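PDB 6EP3: Lmo0651 protein from Listeria monocytogenes serovar 1/2a, which probably binds specific regulatory DNA as a GntR-family transcription factor and controls expression of the Agr system, mediating virulence. Local coordinates for residues A132-I137 with Q155-M160. Sequence-based numbering, arbitrary orientation.
With EDO (1,2-ethanediol), chain L.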
ATOM      1  N   ALA B 132      -2.097   6.958  18.922  1.00 48.85           N
ATOM      2  CA  ALA B 132      -1.867   8.396  18.812  1.00 48.99           C
ATOM      3  C   ALA B 132      -0.524   8.700  18.158  1.00 46.80           C
ATOM      4  O   ALA B 132      -0.410   9.640  17.362  1.00 51.34           O
ATOM      5  CB  ALA B 132      -1.954   9.036  20.203  1.00 47.04           C
ATOM      6  N   HIS B 133       0.507   7.925  18.497  1.00 50.74           N
ATOM      7  CA  HIS B 133       1.787   8.012  17.805  1.00 53.96           C
ATOM      8  C   HIS B 133       1.611   7.768  16.309  1.00 50.83           C
ATOM      9  O   HIS B 133       2.154   8.508  15.471  1.00 49.71           O
ATOM     10  CB  HIS B 133       2.747   6.998  18.436  1.00 55.12           C
ATOM     11  CG  HIS B 133       4.070   6.883  17.748  1.00 57.65           C
ATOM     12  ND1 HIS B 133       4.866   7.973  17.468  1.00 60.14           N
ATOM     13  CD2 HIS B 133       4.745   5.798  17.301  1.00 52.57           C
ATOM     14  CE1 HIS B 133       5.971   7.565  16.872  1.00 59.46           C
ATOM     15  NE2 HIS B 133       5.922   6.249  16.756  1.00 57.91           N
ATOM     16  N   HIS B 134       0.825   6.745  15.958  1.00 53.88           N
ATOM     17  CA  HIS B 134       0.561   6.456  14.551  1.00 56.46           C
ATOM     18  C   HIS B 134      -0.191   7.600  13.879  1.00 61.46           C
ATOM     19  O   HIS B 134       0.086   7.937  12.725  1.00 53.35           O
ATOM     20  CB  HIS B 134      -0.223   5.152  14.429  1.00 52.64           C
ATOM     21  CG  HIS B 134       0.559   3.943  14.834  1.00 55.73           C
ATOM     22  ND1 HIS B 134      -0.022   2.705  15.009  1.00 53.98           N
ATOM     23  CD2 HIS B 134       1.879   3.782  15.092  1.00 51.60           C
ATOM     24  CE1 HIS B 134       0.907   1.834  15.363  1.00 61.44           C
ATOM     25  NE2 HIS B 134       2.068   2.461  15.419  1.00 57.68           N
ATOM     26  N   ARG B 135      -1.141   8.216  14.589  1.00 55.95           N
ATOM     27  CA  ARG B 135      -1.907   9.316  14.000  1.00 58.05           C
ATOM     28  C   ARG B 135      -1.052  10.568  13.821  1.00 54.11           C
ATOM     29  O   ARG B 135      -1.237  11.312  12.853  1.00 58.73           O
ATOM     30  CB  ARG B 135      -3.136   9.630  14.853  1.00 67.49           C
ATOM     31  CG  ARG B 135      -4.140   8.487  14.966  1.00 75.48           C
ATOM     32  CD  ARG B 135      -5.497   8.871  14.403  1.00 78.29           C
ATOM     33  NE  ARG B 135      -6.275   9.679  15.338  1.00 81.78           N
ATOM     34  CZ  ARG B 135      -7.138  10.622  14.970  1.00 90.45           C
ATOM     35  NH1 ARG B 135      -7.335  10.881  13.684  1.00 93.77           N
ATOM     36  NH2 ARG B 135      -7.803  11.309  15.887  1.00 92.72           N
ATOM     37  N   PHE B 136      -0.106  10.808  14.729  1.00 49.60           N
ATOM     38  CA  PHE B 136       0.868  11.879  14.530  1.00 50.70           C
ATOM     39  C   PHE B 136       1.692  11.635  13.263  1.00 52.57           C
ATOM     40  O   PHE B 136       1.893  12.543  12.436  1.00 46.74           O
ATOM     41  CB  PHE B 136       1.769  11.984  15.763  1.00 44.99           C
ATOM     42  CG  PHE B 136       2.848  13.019  15.645  1.00 45.22           C
ATOM     43  CD1 PHE B 136       2.603  14.336  15.995  1.00 50.23           C
ATOM     44  CD2 PHE B 136       4.110  12.677  15.188  1.00 50.21           C
ATOM     45  CE1 PHE B 136       3.596  15.292  15.889  1.00 49.61           C
ATOM     46  CE2 PHE B 136       5.109  13.632  15.073  1.00 48.64           C
ATOM     47  CZ  PHE B 136       4.851  14.940  15.423  1.00 46.06           C
ATOM     48  N   ILE B 137       2.180  10.405  13.096  1.00 54.26           N
ATOM     49  CA  ILE B 137       2.922  10.079  11.877  1.00 51.66           C
ATOM     50  C   ILE B 137       2.036  10.248  10.642  1.00 44.26           C
ATOM     51  O   ILE B 137       2.478  10.756   9.602  1.00 51.97           O
ATOM     52  CB  ILE B 137       3.509   8.660  11.976  1.00 52.14           C
ATOM     53  CG1 ILE B 137       4.568   8.610  13.081  1.00 52.39           C
ATOM     54  CG2 ILE B 137       4.095   8.228  10.642  1.00 44.59           C
ATOM     55  CD1 ILE B 137       5.098   7.216  13.366  1.00 59.25           C
ATOM     56  N   GLN B 155      -2.594   0.902   6.524  1.00 52.32           N
ATOM     57  CA  GLN B 155      -2.523  -0.555   6.432  1.00 55.76           C
ATOM     58  C   GLN B 155      -1.275  -1.083   7.135  1.00 53.43           C
ATOM     59  O   GLN B 155      -1.318  -2.108   7.833  1.00 48.06           O
ATOM     60  CB  GLN B 155      -2.528  -0.984   4.963  1.00 55.99           C
ATOM     61  CG  GLN B 155      -3.907  -1.305   4.428  1.00 81.94           C
ATOM     62  CD  GLN B 155      -4.539  -2.502   5.102  1.00101.54           C
ATOM     63  OE1 GLN B 155      -5.749  -2.529   5.328  1.00104.97           O
ATOM     64  NE2 GLN B 155      -3.726  -3.501   5.430  1.00105.92           N
ATOM     65  N   ILE B 156      -0.151  -0.385   6.958  1.00 49.41           N
ATOM     66  CA  ILE B 156       1.081  -0.761   7.652  1.00 47.31           C
ATOM     67  C   ILE B 156       0.889  -0.705   9.164  1.00 60.96           C
ATOM     68  O   ILE B 156       1.335  -1.598   9.899  1.00 61.98           O
ATOM     69  CB  ILE B 156       2.242   0.146   7.215  1.00 48.13           C
ATOM     70  CG1 ILE B 156       2.678  -0.180   5.787  1.00 39.80           C
ATOM     71  CG2 ILE B 156       3.405   0.019   8.189  1.00 40.45           C
ATOM     72  CD1 ILE B 156       3.813   0.692   5.319  1.00 35.51           C
ATOM     73  N   PHE B 157       0.253   0.363   9.656  1.00 59.43           N
ATOM     74  CA  PHE B 157       0.027   0.505  11.090  1.00 58.61           C
ATOM     75  C   PHE B 157      -0.872  -0.607  11.605  1.00 56.37           C
ATOM     76  O   PHE B 157      -0.656  -1.138  12.702  1.00 44.41           O
ATOM     77  CB  PHE B 157      -0.603   1.869  11.391  1.00 43.41           C
ATOM     78  CG  PHE B 157       0.369   3.013  11.366  1.00 43.96           C
ATOM     79  CD1 PHE B 157       1.678   2.838  11.769  1.00 38.59           C
ATOM     80  CD2 PHE B 157      -0.038   4.274  10.957  1.00 48.76           C
ATOM     81  CE1 PHE B 157       2.578   3.891  11.756  1.00 43.90           C
ATOM     82  CE2 PHE B 157       0.854   5.334  10.944  1.00 49.35           C
ATOM     83  CZ  PHE B 157       2.163   5.141  11.345  1.00 49.47           C
ATOM     84  N   PHE B 158      -1.891  -0.966  10.825  1.00 56.32           N
ATOM     85  CA  PHE B 158      -2.754  -2.082  11.192  1.00 57.67           C
ATOM     86  C   PHE B 158      -1.941  -3.356  11.357  1.00 61.28           C
ATOM     87  O   PHE B 158      -2.074  -4.077  12.359  1.00 68.80           O
ATOM     88  CB  PHE B 158      -3.840  -2.271  10.133  1.00 52.05           C
ATOM     89  CG  PHE B 158      -4.747  -3.436  10.399  1.00 56.41           C
ATOM     90  CD1 PHE B 158      -4.468  -4.686   9.877  1.00 66.21           C
ATOM     91  CD2 PHE B 158      -5.885  -3.275  11.174  1.00 59.13           C
ATOM     92  CE1 PHE B 158      -5.304  -5.756  10.125  1.00 62.90           C
ATOM     93  CE2 PHE B 158      -6.727  -4.341  11.425  1.00 58.26           C
ATOM     94  CZ  PHE B 158      -6.434  -5.582  10.902  1.00 59.89           C
ATOM     95  N   GLN B 159      -1.098  -3.649  10.369  1.00 56.32           N
ATOM     96  CA  GLN B 159      -0.300  -4.866  10.423  1.00 62.76           C
ATOM     97  C   GLN B 159       0.646  -4.853  11.619  1.00 55.10           C
ATOM     98  O   GLN B 159       0.806  -5.869  12.305  1.00 55.42           O
ATOM     99  CB  GLN B 159       0.472  -5.043   9.114  1.00 67.72           C
ATOM    100  CG  GLN B 159      -0.409  -5.399   7.919  1.00 84.24           C
ATOM    101  CD  GLN B 159      -0.023  -6.718   7.274  1.00104.79           C
ATOM    102  OE1 GLN B 159       0.643  -7.551   7.888  1.00108.13           O
ATOM    103  NE2 GLN B 159      -0.440  -6.913   6.027  1.00113.33           N
ATOM    104  N   MET B 160       1.262  -3.706  11.905  1.00 50.37           N
ATOM    105  CA  MET B 160       2.155  -3.626  13.058  1.00 59.15           C
ATOM    106  C   MET B 160       1.397  -3.870  14.357  1.00 70.90           C
ATOM    107  O   MET B 160       1.783  -4.729  15.162  1.00 77.25           O
ATOM    108  CB  MET B 160       2.872  -2.277  13.090  1.00 50.33           C
ATOM    109  CG  MET B 160       4.152  -2.275  12.287  1.00 61.39           C
ATOM    110  SD  MET B 160       5.102  -0.767  12.493  1.00 69.24           S
ATOM    111  CE  MET B 160       3.868   0.418  12.034  1.00 64.51           C
TER
HETATM  112  C1  EDO L 301       6.492   3.863  14.507  1.00 59.04           C
HETATM  113  O1  EDO L 301       7.197   3.876  15.752  1.00 60.49           O
HETATM  114  C2  EDO L 301       6.015   2.443  14.227  1.00 66.65           C
HETATM  115  O2  EDO L 301       5.178   2.011  15.307  1.00 58.82           O
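His133 NE2 hydrogen-bonds O1 of a 1,2-ethanediol at 2.9 Å, the diol oxygen lying at the ring edge near its plane. The other hydroxyl, O2, meets His134 NE2 at 3.1 Å, so two successive histidines of helix 126-142 grip one small diol, which Tyr80 also hydrogen-bonds. His133 reaches it because its CG stands anti to the backbone N (chi1 175°), while His134 already points at segment 155-160, and its CG, beside the backbone N, lays the ring over Phe157. There the imidazole and phenyl form an offset stack, centroids 4.0 Å apart and planes nearly parallel at 5°. Phe157 CD1 sits over the centre of the imidazole, and His134 CB rests on the same phenyl ring as a CH-pi contact, 3.6 Å from its centroid. A flat aromatic suits this place, since it can receive both the imidazole and the methylene on one face. Ile137 CG2 closes on the phenyl edge, 3.7 Å from Phe157 CZ, and the flexible thioether of Met160 brings CE within 3.7 Å of the diol C2. Segments 132-137 and 155-160 run nearly antiparallel, at 160°, inside the FCD domain, and Ile87 of helix 77-101 also packs on Phe157. Imidazole nitrogens and a tyrosine hydroxyl thus hold the polar ends of a probable crystallisation additive while Met160 and Ile137 pack its carbons; a natural small-molecule site, as in ligand-binding FCD domains, is possible but not established.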